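2,3-dihydroxybenzoate-AMP ligase (Bacillus subtilis, PDB 1MDB) is a member of the AMP-binding enzyme (ANL) family, with a large N-terminal part and a small C-terminal domain, modelled with adenosine monophosphate and 2,3-dihydroxy-benzoic acid bound. Local coordinates at residues R138-A141 against R142-Q145; C218-D221 against H222-Y226; E397-A400 against A401-E405; R495-A498 against A499-P503. All blocks are in the same frame, centred on the assembly; numbering follows the deposited sequence.

Contact 1 (R138-A141 against R142-Q145); sequences RSLA and RQVQ
Arg142 reaches back over the previous turn of helix 137-147, where its NH1 comes to 3.7 Å from CB of Arg138. Its CG points away from the carbonyl carbon (chi1 -64°), and the extended chain from CG to NE carries the methylenes alongside the Arg138 carbonyl. CG of Arg142 lies 3.1 Å from Arg138 O, and that oxygen sits over one face of the guanidinium. The two arginine heads keep apart, with Arg138 NE 5.8 Å from Arg142 NH2, and carboxylates gather round them: Glu161 bridges Arg142 NH2 and Arg138 NH1, while Glu162 meets Arg142 NE and Asp136 meets Arg138 NH1. These acids would offset the like charges and fix the rotation of the heads. On another flank, Leu140 and Gln143 cross at about a right angle, NE2 of Gln143 being 3.7 Å from Leu140 CD1. The same methyl meets Val144 CG2 at 4.1 Å, an apolar contact one turn on. Regular i to i+4 backbone bonds run beneath all of this, among them Gln145 N to Ala141 O at 2.9 Å. Ser139 OG is hydrogen-bonded to Asp136 O, just before the helix. Helix 137-147 lies in the crossover between the parallel strands 125-132 and 154-157: Ala141 packs on Ile128 and Ile154, one from each strand, Leu140 meets Tyr126, and Val144 turns to Ile114 and Thr115 of helix 111-120.

Contact 2 (C218-D221 against H222-Y226); sequences CWLD and HSTVY
Thr224 sets OG1 beside its own backbone N and anti to the carbonyl carbon (chi1 -64°), which turns the hydroxyl back onto Asp221. OG1 of Thr224 accepts the Asp221 N-H at 2.8 Å, in a nearly straight bond. Asp221 holds CG between its N and carbonyl carbon (chi1 59°), and the carboxylate therefore hangs over the turn that follows. There OD1 of Asp221 receives Ser223 N at 2.6 Å, from above the carboxylate plane, forming an Asx turn. This coincides with a type I beta turn from Asp221 to Thr224, closed by Thr224 N to Asp221 O at 2.8 Å. The apolar branch of Thr224 points elsewhere: CG2 lies 3.6 Å from Leu220 CD2, and Leu220 also packs on Val246 of helix 242-248. The turn links helix 204-218, which ends in a Schellman motif at Trp219, to strand 225-228; Thr224, just ahead of the strand, already makes a backbone bond with Arg252. Threonine hydroxyl and aspartate carboxylate thus both serve as acceptors for main-chain N-H groups. The bond to Asp221 OD1 is short but bent (N-H...O 138°), and the buried Thr224 hydroxyl has a firm polar partner.

Contact 3 (E397-A400 against A401-E405); sequences EHNA and ASFTE
Ser402 grips the carbonyl of His398 twice, through its backbone N at 2.8 Å from His398 O and through its hydroxyl, with OG 2.9 Å from the same oxygen. The N-H arrives nearly along the C=O axis, whereas OG donates from above the carbonyl plane. OG owes this place to a chi1 of -56°, beside its own N. Ser402 OG also approaches the imidazole obliquely, 3.2 Å from His398 CD2. One residue on, Phe403 N bonds to Asn399 O at 3.0 Å, and the two side chains lie side by side, pointing the same way. OD1 of Asn399 is 3.5 Å from Phe403 CE1, with amide and ring planes 66° apart. The ring turns its edge to the backbone of Asn399, whose O lies 3.4 Å from Phe403 CD1. In the next shell, Tyr392 meets both side chains of the first segment: its N-H is hydrogen-bonded to Asn399 OD1, which would help hold the amide, and its ring meets that of His398. The Phe403 ring in turn meets the ring of Tyr409. Phe403 is the first residue to leave helical geometry, so the contact spans the last turn of helix 396-402. This short helix joins strands 379-384 and 409-417, neighbours in the four-stranded antiparallel sheet, and Ser402 is tied to the second of them by backbone bonding to Arg410.

Contact 4 (R495-A498 against A499-P503); sequences RGLA and AYKIP
Leu497 and Ala498 pack against Lys501 just beyond a Schellman motif that ends helix 485-494, and a type I beta turn from Ala498 to Lys501 folds the chain back. Gly496 makes the exit from the helix at a positive phi, a conformation in which a side chain would collide with the carbonyl oxygen of Arg495. Leu497 comes next and crosses the lysine chain at about a right angle. Its CD1 is pressed to 3.4 Å from Lys501 CB, tighter than usual, and its CD2 lies 3.6 Å from Lys501 CD. A chi1 of -146°, well off a staggered value, accompanies this close fit. CD1 of Leu497 also touches Ile502 CG1 at 4.1 Å, while the leucine packs on His448 of helix 442-449. Ala498 then meets the second segment with its methyl and its carbonyl. The methyl CB lies 3.7 Å from Tyr500 CE2, meeting the ring obliquely, and the carbonyl O takes the Lys501 N-H at 2.9 Å, from above the carbonyl plane. Beyond CG the lysine chain is fully extended, passing Ala498 CB on its way to a salt bridge with Glu444 of helix 442-449, which ties this loop of the C-terminal domain to that helix. One water accepts from two donors here, 3.0 Å from Ala498 N and 3.0 Å from Lys501 NZ.

Overall arrangement
Contacts 1 to 4 follow one another along the chain without overlap, and none touches another; their centres lie 35 to 50 Å apart. Contacts 1 and 2 share the large AMP-binding enzyme range but serve different sheets: contact 1 is on a helix packed against the six-stranded mixed sheet, contact 2 at the entry to a strand of the nine-stranded one. Contact 3, across the centre of the chain from contact 2, belongs to the connection within the four-stranded antiparallel sheet. Contact 4 is in the C-terminal domain, about 50 Å from contact 1 between centres. Each is a local turn or helix segment joining elements of its own part of this multidomain fold.

Contact 1 (R138-A141 against R142-Q145)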
loop_
_atom_site.group_PDB
_atom_site.type_symbol
_atom_site.label_atom_id
_atom_site.label_comp_id
_atom_site.label_asym_id
_atom_site.label_seq_id
_atom_site.Cartn_x
_atom_site.Cartn_y
_atom_site.Cartn_z
ATOM N N ARG A 138 19.697 5.544 -13.140
ATOM C CA ARG A 138 21.092 5.867 -12.849
ATOM C C ARG A 138 21.249 7.380 -12.838
ATOM O O ARG A 138 22.096 7.916 -12.128
ATOM C CB ARG A 138 22.044 5.296 -13.893
ATOM C CG ARG A 138 21.798 3.871 -14.277
ATOM C CD ARG A 138 21.396 3.887 -15.724
ATOM N NE ARG A 138 21.426 2.573 -16.330
ATOM C CZ ARG A 138 21.307 2.373 -17.633
ATOM N NH1 ARG A 138 21.144 3.408 -18.452
ATOM N NH2 ARG A 138 21.384 1.142 -18.112
ATOM N N SER A 139 20.444 8.071 -13.640
ATOM C CA SER A 139 20.522 9.522 -13.681
ATOM C C SER A 139 19.984 10.025 -12.347
ATOM O O SER A 139 20.450 11.032 -11.820
ATOM C CB SER A 139 19.704 10.090 -14.859
ATOM O OG SER A 139 18.322 9.820 -14.702
ATOM N N LEU A 140 19.003 9.316 -11.795
ATOM C CA LEU A 140 18.461 9.690 -10.492
ATOM C C LEU A 140 19.585 9.431 -9.473
ATOM O O LEU A 140 19.838 10.248 -8.590
ATOM C CB LEU A 140 17.227 8.838 -10.155
ATOM C CG LEU A 140 16.679 8.949 -8.723
ATOM C CD1 LEU A 140 16.422 10.410 -8.385
ATOM C CD2 LEU A 140 15.391 8.113 -8.573
ATOM N N ALA A 141 20.269 8.299 -9.613
ATOM C CA ALA A 141 21.375 7.972 -8.704
ATOM C C ALA A 141 22.418 9.091 -8.746
ATOM O O ALA A 141 22.924 9.526 -7.708
ATOM C CB ALA A 141 22.023 6.639 -9.108
ATOM N N ARG A 142 22.732 9.560 -9.953
ATOM C CA ARG A 142 23.716 10.619 -10.105
ATOM C C ARG A 142 23.257 11.867 -9.387
ATOM O O ARG A 142 24.058 12.556 -8.758
ATOM C CB ARG A 142 23.969 10.916 -11.584
ATOM C CG ARG A 142 24.590 9.738 -12.315
ATOM C CD ARG A 142 25.013 10.067 -13.733
ATOM N NE ARG A 142 25.464 8.854 -14.398
ATOM C CZ ARG A 142 24.691 8.088 -15.159
ATOM N NH1 ARG A 142 23.423 8.418 -15.376
ATOM N NH2 ARG A 142 25.172 6.965 -15.662
ATOM N N GLN A 143 21.965 12.160 -9.474
ATOM C CA GLN A 143 21.430 13.329 -8.798
ATOM C C GLN A 143 21.566 13.144 -7.292
ATOM O O GLN A 143 21.968 14.062 -6.569
ATOM C CB GLN A 143 19.959 13.534 -9.184
ATOM C CG GLN A 143 19.795 14.075 -10.592
ATOM C CD GLN A 143 18.353 14.152 -11.040
ATOM O OE1 GLN A 143 17.992 15.010 -11.847
ATOM N NE2 GLN A 143 17.524 13.248 -10.537
ATOM N N VAL A 144 21.250 11.947 -6.813
ATOM C CA VAL A 144 21.351 11.696 -5.383
ATOM C C VAL A 144 22.792 11.840 -4.875
ATOM O O VAL A 144 23.023 12.570 -3.910
ATOM C CB VAL A 144 20.784 10.308 -5.015
ATOM C CG1 VAL A 144 20.905 10.073 -3.515
ATOM C CG2 VAL A 144 19.315 10.234 -5.431
ATOM N N GLN A 145 23.756 11.179 -5.526
ATOM C CA GLN A 145 25.153 11.273 -5.092
ATOM C C GLN A 145 25.671 12.708 -5.040
ATOM O O GLN A 145 26.419 13.068 -4.125
ATOM C CB GLN A 145 26.092 10.461 -5.996
ATOM C CG GLN A 145 26.058 8.960 -5.800
ATOM C CD GLN A 145 27.333 8.282 -6.306
ATOM O OE1 GLN A 145 27.936 8.723 -7.283
ATOM N NE2 GLN A 145 27.737 7.199 -5.643
#

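Contact 2 (C218-D221 against H222-Y226)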
loop_
_atom_site.group_PDB
_atom_site.type_symbol
_atom_site.label_atom_id
_atom_site.label_comp_id
_atom_site.label_asym_id
_atom_site.label_seq_id
_atom_site.Cartn_x
_atom_site.Cartn_y
_atom_site.Cartn_z
ATOM N N CYS A 218 -7.466 -14.462 3.779
ATOM C CA CYS A 218 -7.619 -14.425 2.327
ATOM C C CYS A 218 -7.596 -15.798 1.633
ATOM O O CYS A 218 -7.641 -15.886 0.408
ATOM C CB CYS A 218 -6.549 -13.499 1.724
ATOM S SG CYS A 218 -6.691 -11.757 2.271
ATOM N N TRP A 219 -7.522 -16.862 2.427
ATOM C CA TRP A 219 -7.523 -18.228 1.913
ATOM C C TRP A 219 -6.408 -18.552 0.911
ATOM O O TRP A 219 -6.648 -19.252 -0.072
ATOM C CB TRP A 219 -8.887 -18.547 1.270
ATOM C CG TRP A 219 -10.067 -18.392 2.196
ATOM C CD1 TRP A 219 -10.031 -18.123 3.533
ATOM C CD2 TRP A 219 -11.457 -18.468 1.842
ATOM N NE1 TRP A 219 -11.309 -18.021 4.035
ATOM C CE2 TRP A 219 -12.203 -18.229 3.017
ATOM C CE3 TRP A 219 -12.144 -18.716 0.643
ATOM C CZ2 TRP A 219 -13.604 -18.223 3.028
ATOM C CZ3 TRP A 219 -13.538 -18.713 0.655
ATOM C CH2 TRP A 219 -14.251 -18.468 1.844
ATOM N N LEU A 220 -5.197 -18.062 1.150
ATOM C CA LEU A 220 -4.101 -18.349 0.229
ATOM C C LEU A 220 -3.512 -19.738 0.475
ATOM O O LEU A 220 -3.410 -20.186 1.620
ATOM C CB LEU A 220 -2.972 -17.319 0.367
ATOM C CG LEU A 220 -3.232 -15.841 0.075
ATOM C CD1 LEU A 220 -1.885 -15.118 -0.009
ATOM C CD2 LEU A 220 -4.006 -15.685 -1.229
ATOM N N ASP A 221 -3.125 -20.417 -0.601
ATOM C CA ASP A 221 -2.510 -21.730 -0.474
ATOM C C ASP A 221 -1.643 -22.046 -1.676
ATOM O O ASP A 221 -1.378 -21.181 -2.509
ATOM C CB ASP A 221 -3.564 -22.826 -0.293
ATOM C CG ASP A 221 -4.545 -22.894 -1.440
ATOM O OD1 ASP A 221 -4.169 -22.561 -2.583
ATOM O OD2 ASP A 221 -5.700 -23.308 -1.196
ATOM N N HIS A 222 -1.207 -23.297 -1.770
ATOM C CA HIS A 222 -0.358 -23.711 -2.878
ATOM C C HIS A 222 -0.971 -23.390 -4.238
ATOM O O HIS A 222 -0.252 -23.216 -5.219
ATOM C CB HIS A 222 -0.060 -25.216 -2.792
ATOM C CG HIS A 222 -1.262 -26.088 -2.973
ATOM N ND1 HIS A 222 -2.306 -26.112 -2.073
ATOM C CD2 HIS A 222 -1.578 -26.982 -3.940
ATOM C CE1 HIS A 222 -3.212 -26.984 -2.476
ATOM N NE2 HIS A 222 -2.795 -27.526 -3.606
ATOM N N SER A 223 -2.294 -23.297 -4.302
ATOM C CA SER A 223 -2.950 -23.013 -5.579
ATOM C C SER A 223 -3.107 -21.541 -5.897
ATOM O O SER A 223 -3.634 -21.179 -6.944
ATOM C CB SER A 223 -4.320 -23.691 -5.644
ATOM O OG SER A 223 -4.228 -24.903 -6.372
ATOM N N THR A 224 -2.649 -20.691 -4.990
ATOM C CA THR A 224 -2.744 -19.259 -5.201
ATOM C C THR A 224 -1.794 -18.762 -6.283
ATOM O O THR A 224 -0.605 -19.070 -6.269
ATOM C CB THR A 224 -2.419 -18.490 -3.903
ATOM O OG1 THR A 224 -3.399 -18.803 -2.904
ATOM C CG2 THR A 224 -2.403 -16.981 -4.166
ATOM N N VAL A 225 -2.335 -18.017 -7.240
ATOM C CA VAL A 225 -1.525 -17.405 -8.284
ATOM C C VAL A 225 -1.877 -15.921 -8.153
ATOM O O VAL A 225 -2.919 -15.468 -8.628
ATOM C CB VAL A 225 -1.894 -17.889 -9.701
ATOM C CG1 VAL A 225 -0.907 -17.313 -10.698
ATOM C CG2 VAL A 225 -1.876 -19.416 -9.771
ATOM N N TYR A 226 -1.016 -15.175 -7.474
ATOM C CA TYR A 226 -1.250 -13.756 -7.246
ATOM C C TYR A 226 -0.504 -12.896 -8.249
ATOM O O TYR A 226 0.704 -13.055 -8.447
ATOM C CB TYR A 226 -0.809 -13.395 -5.825
ATOM C CG TYR A 226 -0.891 -11.923 -5.473
ATOM C CD1 TYR A 226 -1.916 -11.431 -4.662
ATOM C CD2 TYR A 226 0.086 -11.026 -5.920
ATOM C CE1 TYR A 226 -1.961 -10.072 -4.298
ATOM C CE2 TYR A 226 0.046 -9.677 -5.569
ATOM C CZ TYR A 226 -0.974 -9.206 -4.757
ATOM O OH TYR A 226 -0.994 -7.872 -4.406
#

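Contact 3 (E397-A400 against A401-E405)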
loop_
_atom_site.group_PDB
_atom_site.type_symbol
_atom_site.label_atom_id
_atom_site.label_comp_id
_atom_site.label_asym_id
_atom_site.label_seq_id
_atom_site.Cartn_x
_atom_site.Cartn_y
_atom_site.Cartn_z
ATOM N N GLU A 397 8.667 14.261 18.109
ATOM C CA GLU A 397 7.576 15.217 18.013
ATOM C C GLU A 397 6.336 14.617 17.363
ATOM O O GLU A 397 5.248 14.623 17.948
ATOM C CB GLU A 397 8.022 16.447 17.221
ATOM C CG GLU A 397 6.932 17.482 17.035
ATOM C CD GLU A 397 7.432 18.712 16.312
ATOM O OE1 GLU A 397 8.316 19.401 16.870
ATOM O OE2 GLU A 397 6.947 18.985 15.189
ATOM N N HIS A 398 6.500 14.091 16.155
ATOM C CA HIS A 398 5.369 13.511 15.455
ATOM C C HIS A 398 4.737 12.372 16.248
ATOM O O HIS A 398 3.516 12.206 16.238
ATOM C CB HIS A 398 5.787 13.005 14.079
ATOM C CG HIS A 398 4.648 12.916 13.116
ATOM N ND1 HIS A 398 4.033 14.032 12.591
ATOM C CD2 HIS A 398 3.981 11.847 12.617
ATOM C CE1 HIS A 398 3.034 13.656 11.811
ATOM N NE2 HIS A 398 2.982 12.335 11.811
ATOM N N ASN A 399 5.560 11.586 16.933
ATOM C CA ASN A 399 5.030 10.479 17.718
ATOM C C ASN A 399 4.144 10.987 18.844
ATOM O O ASN A 399 3.138 10.365 19.178
ATOM C CB ASN A 399 6.162 9.624 18.292
ATOM C CG ASN A 399 6.884 8.836 17.223
ATOM O OD1 ASN A 399 6.319 8.557 16.166
ATOM N ND2 ASN A 399 8.134 8.459 17.493
ATOM N N ALA A 400 4.521 12.124 19.421
ATOM C CA ALA A 400 3.755 12.712 20.510
ATOM C C ALA A 400 2.358 13.061 20.017
ATOM O O ALA A 400 1.380 12.954 20.759
ATOM C CB ALA A 400 4.461 13.963 21.034
ATOM N N ALA A 401 2.267 13.464 18.754
ATOM C CA ALA A 401 0.986 13.829 18.169
ATOM C C ALA A 401 0.229 12.641 17.578
ATOM O O ALA A 401 -0.996 12.638 17.556
ATOM C CB ALA A 401 1.194 14.881 17.094
ATOM N N SER A 402 0.955 11.626 17.119
ATOM C CA SER A 402 0.328 10.473 16.480
ATOM C C SER A 402 -0.091 9.291 17.355
ATOM O O SER A 402 -0.895 8.466 16.929
ATOM C CB SER A 402 1.238 9.972 15.359
ATOM O OG SER A 402 1.519 11.023 14.450
ATOM N N PHE A 403 0.450 9.194 18.563
ATOM C CA PHE A 403 0.098 8.087 19.449
ATOM C C PHE A 403 -0.349 8.574 20.823
ATOM O O PHE A 403 0.235 9.502 21.388
ATOM C CB PHE A 403 1.285 7.135 19.633
ATOM C CG PHE A 403 1.840 6.596 18.345
ATOM C CD1 PHE A 403 2.843 7.281 17.664
ATOM C CD2 PHE A 403 1.353 5.406 17.808
ATOM C CE1 PHE A 403 3.356 6.789 16.465
ATOM C CE2 PHE A 403 1.856 4.903 16.610
ATOM C CZ PHE A 403 2.862 5.598 15.937
ATOM N N THR A 404 -1.383 7.939 21.357
ATOM C CA THR A 404 -1.887 8.303 22.670
ATOM C C THR A 404 -0.883 7.834 23.713
ATOM O O THR A 404 -0.071 6.940 23.455
ATOM C CB THR A 404 -3.236 7.641 22.959
ATOM O OG1 THR A 404 -3.092 6.217 22.872
ATOM C CG2 THR A 404 -4.283 8.110 21.968
ATOM N N GLU A 405 -0.947 8.441 24.892
ATOM C CA GLU A 405 -0.040 8.102 25.975
ATOM C C GLU A 405 -0.103 6.613 26.293
ATOM O O GLU A 405 0.902 6.014 26.674
ATOM C CB GLU A 405 -0.381 8.943 27.212
ATOM C CG GLU A 405 -0.405 10.449 26.912
ATOM C CD GLU A 405 -0.822 11.306 28.097
ATOM O OE1 GLU A 405 -1.805 10.946 28.780
ATOM O OE2 GLU A 405 -0.175 12.352 28.336
#

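Contact 4 (R495-A498 against A499-P503)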
loop_
_atom_site.group_PDB
_atom_site.type_symbol
_atom_site.label_atom_id
_atom_site.label_comp_id
_atom_site.label_asym_id
_atom_site.label_seq_id
_atom_site.Cartn_x
_atom_site.Cartn_y
_atom_site.Cartn_z
ATOM N N ARG A 495 -31.877 13.518 -7.293
ATOM C CA ARG A 495 -31.713 12.407 -6.363
ATOM C C ARG A 495 -31.987 12.761 -4.906
ATOM O O ARG A 495 -31.924 11.894 -4.040
ATOM C CB ARG A 495 -30.309 11.826 -6.497
ATOM C CG ARG A 495 -30.078 11.164 -7.839
ATOM C CD ARG A 495 -28.604 10.985 -8.134
ATOM N NE ARG A 495 -28.304 9.600 -8.474
ATOM C CZ ARG A 495 -28.044 8.657 -7.579
ATOM N NH1 ARG A 495 -28.038 8.952 -6.292
ATOM N NH2 ARG A 495 -27.813 7.419 -7.969
ATOM N N GLY A 496 -32.285 14.029 -4.629
ATOM C CA GLY A 496 -32.577 14.425 -3.262
ATOM C C GLY A 496 -31.379 14.682 -2.367
ATOM O O GLY A 496 -31.518 14.759 -1.149
ATOM N N LEU A 497 -30.199 14.805 -2.966
ATOM C CA LEU A 497 -28.976 15.077 -2.210
ATOM C C LEU A 497 -29.122 16.452 -1.537
ATOM O O LEU A 497 -29.503 17.420 -2.189
ATOM C CB LEU A 497 -27.777 15.090 -3.174
ATOM C CG LEU A 497 -26.382 14.593 -2.762
ATOM C CD1 LEU A 497 -25.389 15.736 -2.888
ATOM C CD2 LEU A 497 -26.396 14.024 -1.361
ATOM N N ALA A 498 -28.828 16.541 -0.245
ATOM C CA ALA A 498 -28.940 17.814 0.465
ATOM C C ALA A 498 -28.185 18.907 -0.300
ATOM O O ALA A 498 -27.074 18.688 -0.786
ATOM C CB ALA A 498 -28.390 17.679 1.879
ATOM N N ALA A 499 -28.807 20.077 -0.408
ATOM C CA ALA A 499 -28.235 21.213 -1.132
ATOM C C ALA A 499 -26.785 21.567 -0.788
ATOM O O ALA A 499 -26.010 21.921 -1.671
ATOM C CB ALA A 499 -29.122 22.443 -0.942
ATOM N N TYR A 500 -26.411 21.473 0.479
ATOM C CA TYR A 500 -25.052 21.827 0.870
ATOM C C TYR A 500 -23.971 20.813 0.478
ATOM O O TYR A 500 -22.779 21.097 0.612
ATOM C CB TYR A 500 -24.997 22.087 2.374
ATOM C CG TYR A 500 -25.102 20.857 3.248
ATOM C CD1 TYR A 500 -23.965 20.138 3.612
ATOM C CD2 TYR A 500 -26.335 20.433 3.743
ATOM C CE1 TYR A 500 -24.055 19.031 4.449
ATOM C CE2 TYR A 500 -26.430 19.332 4.578
ATOM C CZ TYR A 500 -25.290 18.639 4.928
ATOM O OH TYR A 500 -25.380 17.553 5.768
ATOM N N LYS A 501 -24.395 19.648 -0.013
ATOM C CA LYS A 501 -23.478 18.579 -0.424
ATOM C C LYS A 501 -23.191 18.654 -1.917
ATOM O O LYS A 501 -22.241 18.041 -2.408
ATOM C CB LYS A 501 -24.078 17.200 -0.118
ATOM C CG LYS A 501 -24.227 16.870 1.363
ATOM C CD LYS A 501 -24.990 15.570 1.546
ATOM C CE LYS A 501 -25.102 15.202 3.012
ATOM N NZ LYS A 501 -25.851 13.942 3.198
ATOM N N ILE A 502 -24.033 19.387 -2.634
ATOM C CA ILE A 502 -23.877 19.540 -4.072
ATOM C C ILE A 502 -22.617 20.345 -4.361
ATOM O O ILE A 502 -22.435 21.438 -3.825
ATOM C CB ILE A 502 -25.096 20.263 -4.690
ATOM C CG1 ILE A 502 -26.350 19.406 -4.506
ATOM C CG2 ILE A 502 -24.855 20.536 -6.174
ATOM C CD1 ILE A 502 -27.623 20.140 -4.835
ATOM N N PRO A 503 -21.732 19.813 -5.220
ATOM C CA PRO A 503 -20.483 20.503 -5.569
ATOM C C PRO A 503 -20.752 21.932 -6.019
ATOM O O PRO A 503 -21.626 22.164 -6.846
ATOM C CB PRO A 503 -19.922 19.659 -6.717
ATOM C CG PRO A 503 -20.494 18.284 -6.455
ATOM C CD PRO A 503 -21.911 18.596 -6.033
HETATM O O HOH W 1 -28.299 14.132 1.452
#